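Long-range contact in endo-1,4-beta-xylanase (Bacteroides thetaiotaomicron VPI-5482, PDB 3KST), which probably hydrolyses O-glycosidic bonds in xylan-type polysaccharides as a calcium-binding member of glycoside hydrolase family 43: residues 144-158 with 165-177. Sequence-based numbering, arbitrary orientation.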
loop_
_atom_site.group_PDB
_atom_site.type_symbol
_atom_site.label_atom_id
_atom_site.label_comp_id
_atom_site.label_asym_id
_atom_site.label_seq_id
_atom_site.Cartn_x
_atom_site.Cartn_y
_atom_site.Cartn_z
ATOM N N TYR A 144 6.336 -3.910 -7.710
ATOM C CA TYR A 144 5.150 -3.446 -8.413
ATOM C C TYR A 144 5.106 -1.942 -8.167
ATOM O O TYR A 144 5.421 -1.490 -7.073
ATOM C CB TYR A 144 3.886 -4.153 -7.909
ATOM C CG TYR A 144 4.022 -5.634 -8.112
ATOM C CD1 TYR A 144 4.724 -6.415 -7.194
ATOM C CD2 TYR A 144 3.527 -6.255 -9.267
ATOM C CE1 TYR A 144 4.939 -7.780 -7.413
ATOM C CE2 TYR A 144 3.721 -7.639 -9.484
ATOM C CZ TYR A 144 4.423 -8.387 -8.545
ATOM O OH TYR A 144 4.639 -9.729 -8.723
ATOM N N PHE A 145 4.774 -1.184 -9.209
ATOM C CA PHE A 145 4.758 0.272 -9.157
ATOM C C PHE A 145 3.996 0.775 -10.365
ATOM O O PHE A 145 3.765 0.003 -11.302
ATOM C CB PHE A 145 6.196 0.834 -9.126
ATOM C CG PHE A 145 7.063 0.358 -10.252
ATOM C CD1 PHE A 145 7.786 -0.844 -10.122
ATOM C CD2 PHE A 145 7.207 1.101 -11.423
ATOM C CE1 PHE A 145 8.590 -1.303 -11.144
ATOM C CE2 PHE A 145 8.033 0.635 -12.453
ATOM C CZ PHE A 145 8.726 -0.570 -12.295
ATOM N N VAL A 146 3.613 2.045 -10.321
ATOM C CA VAL A 146 2.844 2.710 -11.377
ATOM C C VAL A 146 3.742 3.503 -12.282
ATOM O O VAL A 146 4.577 4.267 -11.780
ATOM C CB VAL A 146 1.841 3.740 -10.773
ATOM C CG1 VAL A 146 1.255 4.707 -11.858
ATOM C CG2 VAL A 146 0.720 3.007 -9.997
ATOM N N ARG A 147 3.616 3.303 -13.598
ATOM C CA ARG A 147 4.244 4.192 -14.578
ATOM C C ARG A 147 3.079 4.902 -15.265
ATOM O O ARG A 147 1.976 4.337 -15.422
ATOM C CB ARG A 147 5.060 3.454 -15.618
ATOM C CG ARG A 147 6.206 2.640 -15.049
ATOM C CD ARG A 147 6.851 1.789 -16.130
ATOM N NE ARG A 147 7.482 2.564 -17.191
ATOM C CZ ARG A 147 7.869 2.082 -18.384
ATOM N NH1 ARG A 147 7.675 0.804 -18.707
ATOM N NH2 ARG A 147 8.436 2.892 -19.266
ATOM N N PHE A 148 3.354 6.107 -15.734
ATOM C CA PHE A 148 2.358 6.946 -16.405
ATOM C C PHE A 148 2.465 6.705 -17.911
ATOM O O PHE A 148 2.852 7.586 -18.687
ATOM C CB PHE A 148 2.571 8.409 -16.009
ATOM C CG PHE A 148 2.686 8.595 -14.536
ATOM C CD1 PHE A 148 1.552 8.540 -13.730
ATOM C CD2 PHE A 148 3.924 8.772 -13.938
ATOM C CE1 PHE A 148 1.664 8.697 -12.351
ATOM C CE2 PHE A 148 4.039 8.918 -12.576
ATOM C CZ PHE A 148 2.911 8.887 -11.774
ATOM N N THR A 149 2.121 5.485 -18.318
ATOM C CA THR A 149 2.251 5.031 -19.699
ATOM C C THR A 149 0.955 5.046 -20.490
ATOM O O THR A 149 0.997 5.157 -21.714
ATOM C CB THR A 149 2.863 3.623 -19.758
ATOM O OG1 THR A 149 2.118 2.711 -18.922
ATOM C CG2 THR A 149 4.328 3.668 -19.285
ATOM N N ASP A 150 -0.181 4.911 -19.805
ATOM C CA ASP A 150 -1.506 4.929 -20.469
ATOM C C ASP A 150 -2.490 5.090 -19.328
ATOM O O ASP A 150 -3.205 4.146 -18.931
ATOM C CB ASP A 150 -1.746 3.639 -21.241
ATOM C CG ASP A 150 -3.004 3.684 -22.097
ATOM O OD1 ASP A 150 -3.726 4.710 -22.113
ATOM O OD2 ASP A 150 -3.223 2.687 -22.809
ATOM N N GLY A 151 -2.478 6.317 -18.828
ATOM C CA GLY A 151 -3.031 6.651 -17.544
ATOM C C GLY A 151 -2.016 6.140 -16.538
ATOM O O GLY A 151 -0.822 5.842 -16.875
ATOM N N ASN A 152 -2.446 6.012 -15.284
ATOM C CA ASN A 152 -1.637 5.328 -14.293
ATOM C C ASN A 152 -1.785 3.832 -14.561
ATOM O O ASN A 152 -2.905 3.312 -14.492
ATOM C CB ASN A 152 -2.104 5.611 -12.863
ATOM C CG ASN A 152 -1.866 7.034 -12.408
ATOM O OD1 ASN A 152 -1.592 7.961 -13.185
ATOM N ND2 ASN A 152 -1.964 7.215 -11.096
ATOM N N VAL A 153 -0.664 3.169 -14.878
ATOM C CA VAL A 153 -0.606 1.717 -15.154
ATOM C C VAL A 153 0.353 1.024 -14.202
ATOM O O VAL A 153 1.465 1.505 -13.959
ATOM C CB VAL A 153 -0.192 1.478 -16.619
ATOM C CG1 VAL A 153 -0.120 -0.029 -16.956
ATOM C CG2 VAL A 153 -1.178 2.167 -17.516
ATOM N N ILE A 154 -0.088 -0.101 -13.647
ATOM C CA ILE A 154 0.718 -0.907 -12.765
ATOM C C ILE A 154 1.666 -1.797 -13.584
ATOM O O ILE A 154 1.232 -2.590 -14.424
ATOM C CB ILE A 154 -0.137 -1.774 -11.815
ATOM C CG1 ILE A 154 -0.986 -0.845 -10.933
ATOM C CG2 ILE A 154 0.796 -2.671 -10.948
ATOM C CD1 ILE A 154 -1.984 -1.563 -9.999
ATOM N N TRP A 155 2.948 -1.602 -13.332
ATOM C CA TRP A 155 4.051 -2.367 -13.928
ATOM C C TRP A 155 4.738 -3.206 -12.862
ATOM O O TRP A 155 4.528 -3.028 -11.663
ATOM C CB TRP A 155 5.064 -1.394 -14.559
ATOM C CG TRP A 155 4.592 -0.830 -15.847
ATOM C CD1 TRP A 155 3.651 0.131 -16.030
ATOM C CD2 TRP A 155 5.010 -1.230 -17.136
ATOM N NE1 TRP A 155 3.474 0.390 -17.365
ATOM C CE2 TRP A 155 4.305 -0.435 -18.072
ATOM C CE3 TRP A 155 5.945 -2.160 -17.600
ATOM C CZ2 TRP A 155 4.491 -0.564 -19.461
ATOM C CZ3 TRP A 155 6.127 -2.295 -18.967
ATOM C CH2 TRP A 155 5.374 -1.525 -19.880
ATOM N N VAL A 156 5.563 -4.149 -13.297
ATOM C CA VAL A 156 6.401 -4.918 -12.400
ATOM C C VAL A 156 7.763 -5.080 -13.055
ATOM O O VAL A 156 7.857 -5.017 -14.303
ATOM C CB VAL A 156 5.782 -6.311 -12.104
ATOM C CG1 VAL A 156 5.693 -7.149 -13.432
ATOM C CG2 VAL A 156 6.555 -7.057 -10.976
ATOM N N ALA A 157 8.788 -5.209 -12.211
ATOM C CA ALA A 157 10.143 -5.560 -12.639
ATOM C C ALA A 157 10.826 -6.312 -11.506
ATOM O O ALA A 157 10.529 -6.093 -10.364
ATOM C CB ALA A 157 10.946 -4.331 -12.976
ATOM N N GLN A 158 11.738 -7.211 -11.854
ATOM C CA GLN A 158 12.543 -7.904 -10.855
ATOM C C GLN A 158 13.531 -6.887 -10.287
ATOM O O GLN A 158 14.011 -6.007 -11.024
ATOM C CB GLN A 158 13.303 -9.053 -11.522
ATOM C CG GLN A 158 14.107 -9.919 -10.591
ATOM C CD GLN A 158 14.992 -10.906 -11.335
ATOM O OE1 GLN A 158 14.742 -11.234 -12.499
ATOM N NE2 GLN A 158 16.033 -11.404 -10.650
ATOM N N SER A 165 17.753 -1.450 -6.834
ATOM C CA SER A 165 17.533 -1.183 -8.261
ATOM C C SER A 165 16.582 -2.191 -8.859
ATOM O O SER A 165 16.440 -3.305 -8.328
ATOM C CB SER A 165 18.852 -1.341 -9.020
ATOM O OG SER A 165 19.894 -0.537 -8.504
ATOM N N ILE A 166 15.943 -1.792 -9.957
ATOM C CA ILE A 166 15.126 -2.716 -10.761
ATOM C C ILE A 166 15.937 -3.160 -11.970
ATOM O O ILE A 166 16.804 -2.422 -12.442
ATOM C CB ILE A 166 13.768 -2.136 -11.209
ATOM C CG1 ILE A 166 13.868 -0.852 -12.027
ATOM C CG2 ILE A 166 12.889 -1.854 -9.992
ATOM C CD1 ILE A 166 12.543 -0.574 -12.783
ATOM N N LYS A 167 15.653 -4.361 -12.460
ATOM C CA LYS A 167 16.271 -4.900 -13.667
ATOM C C LYS A 167 15.324 -4.484 -14.763
ATOM O O LYS A 167 14.313 -5.144 -14.978
ATOM C CB LYS A 167 16.408 -6.421 -13.571
ATOM C CG LYS A 167 17.348 -6.855 -12.492
ATOM C CD LYS A 167 17.609 -8.351 -12.607
ATOM C CE LYS A 167 18.720 -8.783 -11.706
ATOM N NZ LYS A 167 19.237 -10.113 -12.146
ATOM N N THR A 168 15.659 -3.393 -15.463
ATOM C CA THR A 168 14.754 -2.839 -16.499
ATOM C C THR A 168 14.407 -3.768 -17.651
ATOM O O THR A 168 13.315 -3.646 -18.216
ATOM C CB THR A 168 15.162 -1.448 -17.009
ATOM O OG1 THR A 168 16.475 -1.468 -17.566
ATOM C CG2 THR A 168 15.150 -0.435 -15.838
ATOM N N GLU A 169 15.299 -4.714 -17.975
ATOM C CA GLU A 169 14.988 -5.731 -18.981
ATOM C C GLU A 169 13.844 -6.692 -18.573
ATOM O O GLU A 169 13.326 -7.404 -19.428
ATOM C CB GLU A 169 16.242 -6.543 -19.368
ATOM C CG GLU A 169 16.759 -7.634 -18.382
ATOM C CD GLU A 169 17.452 -7.136 -17.117
ATOM O OE1 GLU A 169 17.746 -5.918 -16.969
ATOM O OE2 GLU A 169 17.727 -8.020 -16.272
ATOM N N THR A 170 13.481 -6.746 -17.290
ATOM C CA THR A 170 12.372 -7.581 -16.806
ATOM C C THR A 170 11.030 -6.807 -16.714
ATOM O O THR A 170 10.030 -7.402 -16.295
ATOM C CB THR A 170 12.683 -8.235 -15.450
ATOM O OG1 THR A 170 12.716 -7.233 -14.429
ATOM C CG2 THR A 170 14.026 -9.002 -15.510
ATOM N N LEU A 171 11.003 -5.524 -17.114
ATOM C CA LEU A 171 9.749 -4.736 -17.123
ATOM C C LEU A 171 8.615 -5.477 -17.827
ATOM O O LEU A 171 8.799 -6.015 -18.929
ATOM C CB LEU A 171 9.897 -3.349 -17.745
ATOM C CG LEU A 171 10.519 -2.298 -16.836
ATOM C CD1 LEU A 171 11.104 -1.142 -17.607
ATOM C CD2 LEU A 171 9.417 -1.814 -15.798
ATOM N N ASN A 172 7.482 -5.536 -17.138
ATOM C CA ASN A 172 6.236 -6.140 -17.617
ATOM C C ASN A 172 5.045 -5.295 -17.205
ATOM O O ASN A 172 4.995 -4.788 -16.074
ATOM C CB ASN A 172 6.056 -7.547 -17.039
ATOM C CG ASN A 172 6.742 -8.610 -17.856
ATOM O OD1 ASN A 172 6.181 -9.105 -18.835
ATOM N ND2 ASN A 172 7.937 -9.014 -17.428
ATOM N N GLN A 173 4.076 -5.187 -18.098
ATOM C CA GLN A 173 2.859 -4.438 -17.843
ATOM C C GLN A 173 1.795 -5.341 -17.204
ATOM O O GLN A 173 1.429 -6.393 -17.773
ATOM C CB GLN A 173 2.333 -3.800 -19.129
ATOM C CG GLN A 173 1.004 -3.085 -18.898
ATOM C CD GLN A 173 0.547 -2.369 -20.112
ATOM O OE1 GLN A 173 1.212 -1.460 -20.580
ATOM N NE2 GLN A 173 -0.641 -2.733 -20.605
ATOM N N CYS A 174 1.245 -4.891 -16.067
ATOM C CA CYS A 174 0.280 -5.690 -15.296
ATOM C C CYS A 174 -1.204 -5.312 -15.514
ATOM O O CYS A 174 -1.975 -6.122 -16.017
ATOM C CB CYS A 174 0.578 -5.653 -13.779
ATOM S SG CYS A 174 2.315 -6.030 -13.317
ATOM N N ILE A 175 -1.580 -4.098 -15.102
ATOM C CA ILE A 175 -2.979 -3.665 -15.074
ATOM C C ILE A 175 -3.172 -2.187 -15.473
ATOM O O ILE A 175 -2.439 -1.318 -15.012
ATOM C CB ILE A 175 -3.552 -3.821 -13.617
ATOM C CG1 ILE A 175 -3.501 -5.272 -13.088
ATOM C CG2 ILE A 175 -4.966 -3.280 -13.528
ATOM C CD1 ILE A 175 -4.314 -6.211 -13.873
ATOM N N LYS A 176 -4.113 -1.935 -16.384
ATOM C CA LYS A 176 -4.552 -0.576 -16.714
ATOM C C LYS A 176 -6.073 -0.471 -16.519
ATOM O O LYS A 176 -6.760 -1.497 -16.448
ATOM C CB LYS A 176 -4.044 -0.108 -18.084
ATOM C CG LYS A 176 -4.438 -0.838 -19.316
ATOM C CD LYS A 176 -3.537 -0.316 -20.441
ATOM C CE LYS A 176 -4.135 -0.362 -21.794
ATOM N NZ LYS A 176 -3.028 -0.061 -22.768
ATOM N N ALA A 177 -6.560 0.763 -16.363
ATOM C CA ALA A 177 -8.006 1.043 -16.163
ATOM C C ALA A 177 -8.728 0.756 -17.490
ATOM O O ALA A 177 -8.432 1.405 -18.514
ATOM C CB ALA A 177 -8.197 2.457 -15.703
HETATM O O HOH W 1 0.805 1.151 -20.848
HETATM O O HOH W 2 -4.487 2.963 -16.839
#
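Trp155 lays its indole against the backbone and base of Gln173, whose CB sits 3.8 Å from the centroid of the six-membered ring, almost on its normal: a CH-pi contact. With CG anti to the backbone N (chi1 176°), the Gln173 chain leaves the ring with CG against Val153 CG1 and OE1 beside Trp155 CZ2. Arg147 NH1 lies over the rim of the other indole face, its NE held by a salt bridge to Glu126, and Trp155 NE1 bonds to Thr149 OG1 nearly in the ring plane; a water links that hydroxyl to Gln173 OE1. Cut back to an alanine, Trp155 would probably leave a gap between Arg147 and Gln173, and leave Thr149 OG1 without its indole donor. Beside the indole, Leu171 drops CD2 into a notch bounded by Trp155 CE3, Phe145 CZ and the small Ala157 CB, with Phe145 CZ 3.8 Å away; Ile166 CD1 reaches the same CZ. Cys174 is the bump on the reverse face: SG rests 3.6 Å from Val156 CG1 and meets the Tyr144 ring at its edge. A classic beta bulge puts it there, Ile154 O accepting from both Cys174 N (2.8 Å) and Ile175 N (3.3 Å). At one end Lys176 NZ forms a salt bridge with Asp150 OD2 (2.8 Å), arriving on the anti side of the carboxylate, while OD1 is paired with Lys187 NZ. At the other, Thr170 OG1 takes the N-H of Gln158 (2.8 Å) and gives its own proton to Lys167 O. Strand 172-175, next to 152-158, is an outermost strand of the four-stranded antiparallel sheet, one blade of the family's beta-propeller. The Cys174 face packs on the next blade, Ile175 touching Leu203 and Tyr205 of strand 200-207 and Ile154 reaching Pro192 on strand 189-197, which carries the predicted proton donor Glu190.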